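Local coordinates for N-acetylneuraminic acid outer membrane channel protein NanC (Escherichia coli, PDB 2WJR), which forms a monomeric, weakly anion-selective beta-barrel channel in the outer membrane that lets the sialic acid N-acetylneuraminic acid enter the bacterium, at residues G102-Y107 with D130-Y135; F143-T148 with T166-V171. The protein carries 1 engineered substitution. All coordinates share one frame; numbering follows the deposited sequence.

Contact 1 (G102-Y107 with D130-Y135). With OCT (N-octane), chain E; OCT (N-octane), chain G.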
ATOM      1  N   GLY A 102       8.004   7.490  -8.738  1.00 18.53           N
ATOM      2  CA  GLY A 102       6.931   8.059  -7.965  1.00 17.45           C
ATOM      3  C   GLY A 102       7.369   8.255  -6.531  1.00 17.09           C
ATOM      4  O   GLY A 102       8.174   7.487  -6.030  1.00 16.12           O
ATOM      5  N   ILE A 103       6.877   9.315  -5.915  1.00 16.03           N
ATOM      6  CA  ILE A 103       7.092   9.538  -4.470  1.00 16.78           C
ATOM      7  C   ILE A 103       5.822  10.106  -3.858  1.00 15.99           C
ATOM      8  O   ILE A 103       5.181  10.973  -4.428  1.00 16.29           O
ATOM      9  CB  ILE A 103       8.322  10.453  -4.214  1.00 16.23           C
ATOM     10  CG1 ILE A 103       8.657  10.581  -2.709  1.00 19.36           C
ATOM     11  CG2 ILE A 103       8.131  11.844  -4.859  1.00 18.03           C
ATOM     12  CD1 ILE A 103       9.632   9.546  -2.184  1.00 22.88           C
ATOM     13  N   ARG A 104       5.478   9.638  -2.658  1.00 15.73           N
ATOM     14  CA  ARG A 104       4.288  10.080  -1.984  1.00 15.44           C
ATOM     15  C   ARG A 104       4.575  10.307  -0.507  1.00 15.88           C
ATOM     16  O   ARG A 104       5.310   9.547   0.120  1.00 15.79           O
ATOM     17  CB  ARG A 104       3.181   9.062  -2.117  1.00 15.82           C
ATOM     18  CG  ARG A 104       1.820   9.513  -1.602  1.00 16.52           C
ATOM     19  CD  ARG A 104       0.819   8.422  -1.802  1.00 20.16           C
ATOM     20  NE  ARG A 104       1.090   7.249  -0.975  1.00 19.67           N
ATOM     21  CZ  ARG A 104       0.481   6.078  -1.102  1.00 21.87           C
ATOM     22  NH1 ARG A 104      -0.465   5.903  -2.030  1.00 22.45           N
ATOM     23  NH2 ARG A 104       0.814   5.072  -0.309  1.00 21.43           N
ATOM     24  N   TYR A 105       4.017  11.389  -0.000  1.00 15.77           N
ATOM     25  CA  TYR A 105       3.908  11.592   1.426  1.00 16.82           C
ATOM     26  C   TYR A 105       2.441  11.588   1.806  1.00 16.73           C
ATOM     27  O   TYR A 105       1.617  12.314   1.206  1.00 18.13           O
ATOM     28  CB  TYR A 105       4.548  12.911   1.866  1.00 16.70           C
ATOM     29  CG  TYR A 105       4.121  13.223   3.280  1.00 18.13           C
ATOM     30  CD1 TYR A 105       4.731  12.583   4.362  1.00 18.02           C
ATOM     31  CD2 TYR A 105       3.069  14.097   3.534  1.00 17.50           C
ATOM     32  CE1 TYR A 105       4.331  12.841   5.671  1.00 17.85           C
ATOM     33  CE2 TYR A 105       2.652  14.352   4.839  1.00 20.58           C
ATOM     34  CZ  TYR A 105       3.288  13.717   5.899  1.00 20.14           C
ATOM     35  OH  TYR A 105       2.862  13.979   7.179  1.00 22.79           O
ATOM     36  N   ARG A 106       2.116  10.781   2.817  1.00 16.82           N
ATOM     37  CA  ARG A 106       0.759  10.655   3.335  1.00 16.25           C
ATOM     38  C   ARG A 106       0.779  10.780   4.863  1.00 16.85           C
ATOM     39  O   ARG A 106       1.671  10.215   5.518  1.00 16.88           O
ATOM     40  CB  ARG A 106       0.191   9.292   2.962  1.00 15.77           C
ATOM     41  CG  ARG A 106      -1.304   9.069   3.315  1.00 17.92           C
ATOM     42  CD  ARG A 106      -1.723   7.735   2.726  1.00 19.98           C
ATOM     43  NE  ARG A 106      -1.626   6.635   3.695  1.00 20.67           N
ATOM     44  CZ  ARG A 106      -1.422   5.356   3.405  1.00 22.00           C
ATOM     45  NH1 ARG A 106      -1.245   4.946   2.147  1.00 22.97           N
ATOM     46  NH2 ARG A 106      -1.398   4.470   4.387  1.00 20.53           N
ATOM     47  N   TYR A 107      -0.185  11.523   5.390  1.00 17.63           N
ATOM     48  CA  TYR A 107      -0.416  11.669   6.839  1.00 18.29           C
ATOM     49  C   TYR A 107      -1.683  10.913   7.221  1.00 18.95           C
ATOM     50  O   TYR A 107      -2.781  11.342   6.866  1.00 19.08           O
ATOM     51  CB  TYR A 107      -0.571  13.144   7.206  1.00 19.23           C
ATOM     52  CG  TYR A 107      -0.830  13.405   8.690  1.00 20.20           C
ATOM     53  CD1 TYR A 107       0.112  13.053   9.644  1.00 19.52           C
ATOM     54  CD2 TYR A 107      -2.003  14.014   9.116  1.00 22.91           C
ATOM     55  CE1 TYR A 107      -0.106  13.284  11.001  1.00 19.71           C
ATOM     56  CE2 TYR A 107      -2.236  14.267  10.480  1.00 22.38           C
ATOM     57  CZ  TYR A 107      -1.279  13.887  11.412  1.00 23.70           C
ATOM     58  OH  TYR A 107      -1.503  14.133  12.758  1.00 24.85           O
ATOM     59  N   ASP A 130       6.148   6.789   0.574  1.00 17.17           N
ATOM     60  CA  ASP A 130       6.312   5.694  -0.354  1.00 16.57           C
ATOM     61  C   ASP A 130       7.099   6.183  -1.569  1.00 16.35           C
ATOM     62  O   ASP A 130       6.863   7.281  -2.057  1.00 17.01           O
ATOM     63  CB  ASP A 130       4.956   5.156  -0.812  1.00 16.64           C
ATOM     64  CG  ASP A 130       4.201   4.434   0.294  1.00 17.07           C
ATOM     65  OD1 ASP A 130       4.387   3.207   0.454  1.00 18.54           O
ATOM     66  OD2 ASP A 130       3.373   5.103   0.952  1.00 18.35           O
ATOM     67  N   GLY A 131       8.031   5.364  -2.009  1.00 16.48           N
ATOM     68  CA  GLY A 131       8.774   5.554  -3.255  1.00 17.09           C
ATOM     69  C   GLY A 131       8.381   4.442  -4.213  1.00 17.36           C
ATOM     70  O   GLY A 131       8.135   3.307  -3.797  1.00 16.46           O
ATOM     71  N   TYR A 132       8.343   4.760  -5.509  1.00 18.07           N
ATOM     72  CA  TYR A 132       7.861   3.823  -6.526  1.00 18.47           C
ATOM     73  C   TYR A 132       8.784   3.863  -7.743  1.00 19.25           C
ATOM     74  O   TYR A 132       9.199   4.940  -8.188  1.00 18.09           O
ATOM     75  CB  TYR A 132       6.461   4.210  -7.021  1.00 19.37           C
ATOM     76  CG  TYR A 132       5.386   4.323  -5.978  1.00 19.41           C
ATOM     77  CD1 TYR A 132       4.554   3.257  -5.699  1.00 21.68           C
ATOM     78  CD2 TYR A 132       5.201   5.508  -5.269  1.00 18.57           C
ATOM     79  CE1 TYR A 132       3.562   3.365  -4.755  1.00 22.10           C
ATOM     80  CE2 TYR A 132       4.219   5.629  -4.318  1.00 21.03           C
ATOM     81  CZ  TYR A 132       3.400   4.552  -4.070  1.00 21.53           C
ATOM     82  OH  TYR A 132       2.427   4.661  -3.126  1.00 23.25           O
ATOM     83  N   VAL A 133       9.106   2.687  -8.263  1.00 20.29           N
ATOM     84  CA  VAL A 133       9.751   2.561  -9.562  1.00 21.44           C
ATOM     85  C   VAL A 133       9.064   1.442 -10.334  1.00 21.42           C
ATOM     86  O   VAL A 133       8.885   0.329  -9.818  1.00 22.51           O
ATOM     87  CB  VAL A 133      11.270   2.272  -9.459  1.00 20.79           C
ATOM     88  CG1 VAL A 133      11.881   2.312 -10.845  1.00 22.86           C
ATOM     89  CG2 VAL A 133      11.987   3.287  -8.569  1.00 24.79           C
ATOM     90  N   THR A 134       8.636   1.742 -11.555  1.00 21.91           N
ATOM     91  CA  THR A 134       7.973   0.759 -12.413  1.00 22.14           C
ATOM     92  C   THR A 134       8.758   0.695 -13.712  1.00 22.28           C
ATOM     93  O   THR A 134       8.995   1.730 -14.344  1.00 22.04           O
ATOM     94  CB  THR A 134       6.519   1.139 -12.732  1.00 22.57           C
ATOM     95  OG1 THR A 134       5.791   1.289 -11.515  1.00 24.92           O
ATOM     96  CG2 THR A 134       5.830   0.029 -13.613  1.00 23.17           C
ATOM     97  N   TYR A 135       9.173  -0.512 -14.078  1.00 22.49           N
ATOM     98  CA  TYR A 135      10.040  -0.729 -15.232  1.00 23.35           C
ATOM     99  C   TYR A 135       9.434  -1.807 -16.127  1.00 23.26           C
ATOM    100  O   TYR A 135       9.377  -2.984 -15.785  1.00 22.09           O
ATOM    101  CB  TYR A 135      11.444  -1.106 -14.781  1.00 23.81           C
ATOM    102  CG  TYR A 135      12.384  -1.531 -15.890  1.00 25.70           C
ATOM    103  CD1 TYR A 135      13.272  -2.580 -15.693  1.00 28.76           C
ATOM    104  CD2 TYR A 135      12.376  -0.899 -17.134  1.00 28.66           C
ATOM    105  CE1 TYR A 135      14.149  -2.971 -16.684  1.00 30.23           C
ATOM    106  CE2 TYR A 135      13.266  -1.282 -18.148  1.00 30.95           C
ATOM    107  CZ  TYR A 135      14.140  -2.337 -17.909  1.00 30.98           C
ATOM    108  OH  TYR A 135      15.012  -2.772 -18.875  1.00 31.91           O
TER
HETATM  109  C1  OCT E1219      12.012   3.314  -5.159  1.00 42.17           C
HETATM  110  C2  OCT E1219      12.399   4.765  -4.835  1.00 43.86           C
HETATM  111  C3  OCT E1219      12.223   5.672  -6.061  1.00 44.98           C
HETATM  112  C4  OCT E1219      12.392   7.167  -5.724  1.00 45.75           C
HETATM  113  C5  OCT E1219      11.368   8.025  -6.474  1.00 46.26           C
HETATM  114  C6  OCT E1219      11.919   9.397  -6.931  1.00 46.47           C
HETATM  115  C7  OCT E1219      10.777  10.369  -7.329  1.00 45.93           C
HETATM  116  C8  OCT E1219      11.239  11.594  -8.147  1.00 45.15           C
HETATM  117  C1  OCT G1221       0.925  17.348  11.697  1.00 50.70           C
HETATM  118  C2  OCT G1221       1.354  17.247  10.223  1.00 50.85           C
HETATM  119  C3  OCT G1221       0.146  17.259   9.269  1.00 50.27           C
HETATM  120  C4  OCT G1221       0.527  17.062   7.790  1.00 49.06           C
HETATM  121  C5  OCT G1221      -0.728  17.000   6.885  1.00 47.21           C
HETATM  122  C6  OCT G1221      -0.413  17.314   5.407  1.00 45.79           C
HETATM  123  C7  OCT G1221      -1.464  16.758   4.424  1.00 44.02           C
HETATM  124  C8  OCT G1221      -0.835  16.205   3.129  1.00 41.71           C
HETATM  125  O   HOH W   1       2.834   7.705   1.126  1.00 13.68           O
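Adjacent antiparallel strands of the NanC transmembrane beta-barrel meet here, Gly102, Ile103 and Arg104 facing Tyr132, Gly131 and Asp130. Gly102 N to Tyr132 O (2.9 Å) and Tyr132 N to Gly102 O (2.8 Å) close one hydrogen-bonded pair; Arg104 and Asp130 form the next. Between them lies the non-hydrogen-bonded pair of Ile103 and Gly131. Glycine suits position 102, since a beta carbon there would crowd Tyr132 CB.

On the face carrying Arg104, Asp130 and Tyr132, the arginine chain runs extended and then bends at its third torsion (chi3 67°), which turns the guanidinium toward the neighbouring strand. NH2 makes a salt bridge to Asp130 OD2 (2.9 Å), arriving from well above the carboxylate plane, while a water accepts from Arg104 NE and donates to Asp130 OD2, its oxygen 2.7 Å from OD2. Tyr132 OH sits over the centre of the guanidinium, 3.1 Å from CZ, with ring and guanidinium planes 86° apart, so it touches the cation's face without a hydrogen bond. Asp130 is gripped further by Arg128 and Thr148. A leucine in place of Arg104 would probably deprive Asp130 OD2 of one of its cationic partners and the bridging water of its NE-H donor.

The face bearing Ile103 and Val133 is largely apolar and carries bound octane. Ile103 CG2 lies 3.9 Å from C7 of the chain E octane, Val133 CG2 approaches its C1 to 3.4 Å, and Gly131, having no side chain, lets the alkyl chain lie close to the backbone. Apolar groups toward bound alkyl chains and charged ones on the reverse face are characteristic of a porin barrel wall.

Contact 2 (F143-T148 with T166-V171). With OCT (N-octane), chain F; OCT (N-octane), chain E.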
ATOM      1  N   PHE A 143       8.456  -4.968 -13.968  1.00 22.26           N
ATOM      2  CA  PHE A 143       8.943  -5.070 -12.600  1.00 23.38           C
ATOM      3  C   PHE A 143       8.606  -3.779 -11.878  1.00 22.82           C
ATOM      4  O   PHE A 143       8.887  -2.679 -12.377  1.00 23.17           O
ATOM      5  CB  PHE A 143      10.449  -5.317 -12.571  1.00 23.73           C
ATOM      6  CG  PHE A 143      11.059  -5.140 -11.208  1.00 27.23           C
ATOM      7  CD1 PHE A 143      11.029  -6.174 -10.295  1.00 29.36           C
ATOM      8  CD2 PHE A 143      11.631  -3.914 -10.836  1.00 29.91           C
ATOM      9  CE1 PHE A 143      11.578  -6.004  -9.013  1.00 30.90           C
ATOM     10  CE2 PHE A 143      12.177  -3.735  -9.560  1.00 32.07           C
ATOM     11  CZ  PHE A 143      12.154  -4.785  -8.659  1.00 31.30           C
ATOM     12  N   ALA A 144       8.019  -3.897 -10.693  1.00 22.46           N
ATOM     13  CA  ALA A 144       7.713  -2.709  -9.909  1.00 21.52           C
ATOM     14  C   ALA A 144       8.198  -2.886  -8.490  1.00 21.40           C
ATOM     15  O   ALA A 144       8.005  -3.951  -7.894  1.00 22.12           O
ATOM     16  CB  ALA A 144       6.193  -2.412  -9.926  1.00 22.05           C
ATOM     17  N   TRP A 145       8.806  -1.834  -7.952  1.00 20.68           N
ATOM     18  CA  TRP A 145       9.252  -1.821  -6.554  1.00 20.55           C
ATOM     19  C   TRP A 145       8.641  -0.616  -5.846  1.00 20.19           C
ATOM     20  O   TRP A 145       8.711   0.513  -6.339  1.00 19.46           O
ATOM     21  CB  TRP A 145      10.779  -1.817  -6.499  1.00 21.05           C
ATOM     22  CG  TRP A 145      11.402  -1.557  -5.139  1.00 22.10           C
ATOM     23  CD1 TRP A 145      10.983  -2.033  -3.926  1.00 21.62           C
ATOM     24  CD2 TRP A 145      12.583  -0.797  -4.881  1.00 24.25           C
ATOM     25  NE1 TRP A 145      11.822  -1.606  -2.930  1.00 22.93           N
ATOM     26  CE2 TRP A 145      12.819  -0.849  -3.488  1.00 24.04           C
ATOM     27  CE3 TRP A 145      13.468  -0.080  -5.691  1.00 26.95           C
ATOM     28  CZ2 TRP A 145      13.892  -0.191  -2.890  1.00 27.55           C
ATOM     29  CZ3 TRP A 145      14.533   0.569  -5.098  1.00 28.86           C
ATOM     30  CH2 TRP A 145      14.739   0.512  -3.712  1.00 28.31           C
ATOM     31  N   GLN A 146       8.050  -0.870  -4.675  1.00 18.67           N
ATOM     32  CA  GLN A 146       7.532   0.162  -3.814  1.00 18.58           C
ATOM     33  C   GLN A 146       8.267   0.076  -2.479  1.00 17.99           C
ATOM     34  O   GLN A 146       8.276  -0.965  -1.843  1.00 18.91           O
ATOM     35  CB  GLN A 146       6.030  -0.035  -3.602  1.00 18.09           C
ATOM     36  CG  GLN A 146       5.389   1.063  -2.761  1.00 20.39           C
ATOM     37  CD  GLN A 146       3.893   0.871  -2.563  1.00 23.84           C
ATOM     38  OE1 GLN A 146       3.251   0.090  -3.272  1.00 28.91           O
ATOM     39  NE2 GLN A 146       3.334   1.578  -1.610  1.00 22.03           N
ATOM     40  N   THR A 147       8.879   1.172  -2.073  1.00 18.77           N
ATOM     41  CA  THR A 147       9.563   1.246  -0.791  1.00 19.16           C
ATOM     42  C   THR A 147       8.798   2.201   0.134  1.00 18.77           C
ATOM     43  O   THR A 147       8.221   3.205  -0.298  1.00 17.84           O
ATOM     44  CB  THR A 147      11.103   1.588  -0.987  1.00 19.05           C
ATOM     45  OG1 THR A 147      11.810   1.377   0.247  1.00 22.12           O
ATOM     46  CG2 THR A 147      11.310   3.003  -1.480  1.00 20.39           C
ATOM     47  N   THR A 148       8.737   1.861   1.424  1.00 18.24           N
ATOM     48  CA  THR A 148       7.888   2.582   2.338  1.00 17.56           C
ATOM     49  C   THR A 148       8.606   2.800   3.669  1.00 17.36           C
ATOM     50  O   THR A 148       9.300   1.914   4.148  1.00 16.17           O
ATOM     51  CB  THR A 148       6.605   1.798   2.628  1.00 18.07           C
ATOM     52  OG1 THR A 148       5.961   1.450   1.395  1.00 18.79           O
ATOM     53  CG2 THR A 148       5.666   2.582   3.544  1.00 15.60           C
ATOM     54  N   THR A 166       9.599  -0.089   8.022  1.00 19.83           N
ATOM     55  CA  THR A 166       9.709  -0.074   6.561  1.00 20.07           C
ATOM     56  C   THR A 166       8.889  -1.192   5.938  1.00 20.63           C
ATOM     57  O   THR A 166       8.490  -2.164   6.608  1.00 21.02           O
ATOM     58  CB  THR A 166      11.198  -0.172   6.094  1.00 20.66           C
ATOM     59  OG1 THR A 166      11.765  -1.423   6.516  1.00 22.79           O
ATOM     60  CG2 THR A 166      12.003   0.975   6.636  1.00 21.18           C
ATOM     61  N   GLU A 167       8.557  -1.014   4.661  1.00 19.93           N
ATOM     62  CA  GLU A 167       8.076  -2.106   3.846  1.00 20.28           C
ATOM     63  C   GLU A 167       8.764  -1.987   2.494  1.00 19.84           C
ATOM     64  O   GLU A 167       9.068  -0.883   2.026  1.00 17.92           O
ATOM     65  CB  GLU A 167       6.555  -2.075   3.657  1.00 20.98           C
ATOM     66  CG  GLU A 167       5.721  -2.020   4.951  1.00 22.52           C
ATOM     67  CD  GLU A 167       4.215  -2.093   4.690  1.00 26.49           C
ATOM     68  OE1 GLU A 167       3.807  -2.308   3.518  1.00 28.54           O
ATOM     69  OE2 GLU A 167       3.437  -1.935   5.659  1.00 28.03           O
ATOM     70  N   ASN A 168       9.009  -3.129   1.885  1.00 19.99           N
ATOM     71  CA  ASN A 168       9.490  -3.184   0.528  1.00 20.23           C
ATOM     72  C   ASN A 168       8.712  -4.236  -0.218  1.00 20.61           C
ATOM     73  O   ASN A 168       8.686  -5.406   0.183  1.00 20.24           O
ATOM     74  CB  ASN A 168      10.988  -3.468   0.498  1.00 20.04           C
ATOM     75  CG  ASN A 168      11.813  -2.241   0.815  1.00 21.85           C
ATOM     76  OD1 ASN A 168      12.003  -1.370  -0.041  1.00 22.97           O
ATOM     77  ND2 ASN A 168      12.283  -2.140   2.075  1.00 20.66           N
ATOM     78  N   ALA A 169       8.056  -3.799  -1.301  1.00 20.44           N
ATOM     79  CA  ALA A 169       7.222  -4.659  -2.133  1.00 20.48           C
ATOM     80  C   ALA A 169       7.851  -4.767  -3.532  1.00 20.95           C
ATOM     81  O   ALA A 169       8.192  -3.754  -4.139  1.00 20.94           O
ATOM     82  CB  ALA A 169       5.779  -4.096  -2.213  1.00 20.68           C
ATOM     83  N   PHE A 170       8.003  -5.997  -4.009  1.00 20.97           N
ATOM     84  CA  PHE A 170       8.586  -6.295  -5.317  1.00 22.47           C
ATOM     85  C   PHE A 170       7.565  -7.098  -6.099  1.00 22.83           C
ATOM     86  O   PHE A 170       7.141  -8.169  -5.660  1.00 22.49           O
ATOM     87  CB  PHE A 170       9.893  -7.088  -5.177  1.00 22.53           C
ATOM     88  CG  PHE A 170      10.885  -6.441  -4.273  1.00 22.76           C
ATOM     89  CD1 PHE A 170      10.902  -6.724  -2.917  1.00 23.57           C
ATOM     90  CD2 PHE A 170      11.797  -5.525  -4.768  1.00 24.28           C
ATOM     91  CE1 PHE A 170      11.817  -6.104  -2.079  1.00 23.32           C
ATOM     92  CE2 PHE A 170      12.711  -4.922  -3.938  1.00 25.45           C
ATOM     93  CZ  PHE A 170      12.715  -5.220  -2.586  1.00 23.20           C
ATOM     94  N   VAL A 171       7.183  -6.584  -7.265  1.00 23.02           N
ATOM     95  CA  VAL A 171       6.090  -7.161  -8.032  1.00 23.42           C
ATOM     96  C   VAL A 171       6.614  -7.470  -9.436  1.00 23.80           C
ATOM     97  O   VAL A 171       7.252  -6.622 -10.061  1.00 23.08           O
ATOM     98  CB  VAL A 171       4.879  -6.215  -8.140  1.00 23.65           C
ATOM     99  CG1 VAL A 171       3.738  -6.904  -8.944  1.00 23.18           C
ATOM    100  CG2 VAL A 171       4.365  -5.748  -6.756  1.00 23.31           C
TER
HETATM  101  C1  OCT F1220      14.183  -6.123 -12.426  1.00 53.82           C
HETATM  102  C2  OCT F1220      15.263  -5.068 -12.674  1.00 54.34           C
HETATM  103  C3  OCT F1220      15.793  -5.131 -14.110  1.00 54.39           C
HETATM  104  C4  OCT F1220      16.373  -6.507 -14.479  1.00 54.90           C
HETATM  105  C5  OCT F1220      15.808  -7.060 -15.796  1.00 55.65           C
HETATM  106  C6  OCT F1220      16.871  -7.153 -16.894  1.00 55.83           C
HETATM  107  C7  OCT F1220      16.853  -8.530 -17.560  1.00 55.92           C
HETATM  108  C8  OCT F1220      15.577  -8.738 -18.379  1.00 56.49           C
HETATM  109  C1  OCT E1219      12.012   3.314  -5.159  1.00 42.17           C
HETATM  110  C2  OCT E1219      12.399   4.765  -4.835  1.00 43.86           C
HETATM  111  C3  OCT E1219      12.223   5.672  -6.061  1.00 44.98           C
HETATM  112  C4  OCT E1219      12.392   7.167  -5.724  1.00 45.75           C
HETATM  113  C5  OCT E1219      11.368   8.025  -6.474  1.00 46.26           C
HETATM  114  C6  OCT E1219      11.919   9.397  -6.931  1.00 46.47           C
HETATM  115  C7  OCT E1219      10.777  10.369  -7.329  1.00 45.93           C
HETATM  116  C8  OCT E1219      11.239  11.594  -8.147  1.00 45.15           C
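Trp145 and Phe170 lie side by side in the tightly packed part of this contact. Their planes are only 7° from parallel, but the five-membered ring and the phenyl ring are slid apart and barely overlap, CD1 of Trp145 coming 3.4 Å from Phe170 CE2. The tryptophan's CG stands anti to its backbone nitrogen (chi1 170°), whereas Phe170 turns its CG beside its own nitrogen (chi1 -53°), and these different choices bring the rings together. C1 of the chain E octane rests on the reverse face of the indole, 3.7 Å from CZ3. At the indole edge, NE1 donates in the ring plane to Asn168 OD1 (2.9 Å), which also accepts from Thr147 OG1 (2.8 Å). Asparagine suits this place because one carbonyl oxygen can take both donors beside an octane-covered indole. Phe143 extends the aromatic row, its CZ 4.0 Å from CD2 at the edge of the Phe170 ring, while C1 of the chain F octane lies over its face.

The strands form an antiparallel beta hairpin of the membrane-spanning barrel, with hydrogen-bonded pairs Ala144-Val171, Gln146-Ala169 and Thr148-Glu167. The side chains of these pairs share the reverse face, which, with octane on the other, is probably turned to the channel. Cross-strand contact is looser there: Ala144 CB and Val171 CB are 4.4 Å apart, and Gln146 CB stays 4.3 Å from Ala169 CB. The polar ends look past the facing strand for partners. Gln146 NE2 joins Thr148 OG1 on Asp130 OD1, and Glu167, extended beyond CG, is hydrogen-bonded through OE2 to Tyr150 OH. A buffer molecule, probably from the crystallisation liquor, is bound about 4 Å from the Glu167 side chain.

In the fold
Contact 1 closes along the chain before contact 2 opens, and their centres are about 9 Å apart. Strands 99-110, 126-136, 141-152 and 164-174 run side by side, each antiparallel to the next, so the two contacts are successive portions of one barrel wall. The seam between them joins 126-136 to 141-152: Gly131 N lies 2.8 Å from Thr147 O, probably hydrogen-bonded, and Tyr132 CE1 packs 3.3 Å from Gln146 CD. The chain E octane touches both contacts on one face; on the other, polar bonds cross the seam through Asp130. The wall thus keeps a largely aromatic and aliphatic surface toward the membrane, backed by a polar network toward the channel.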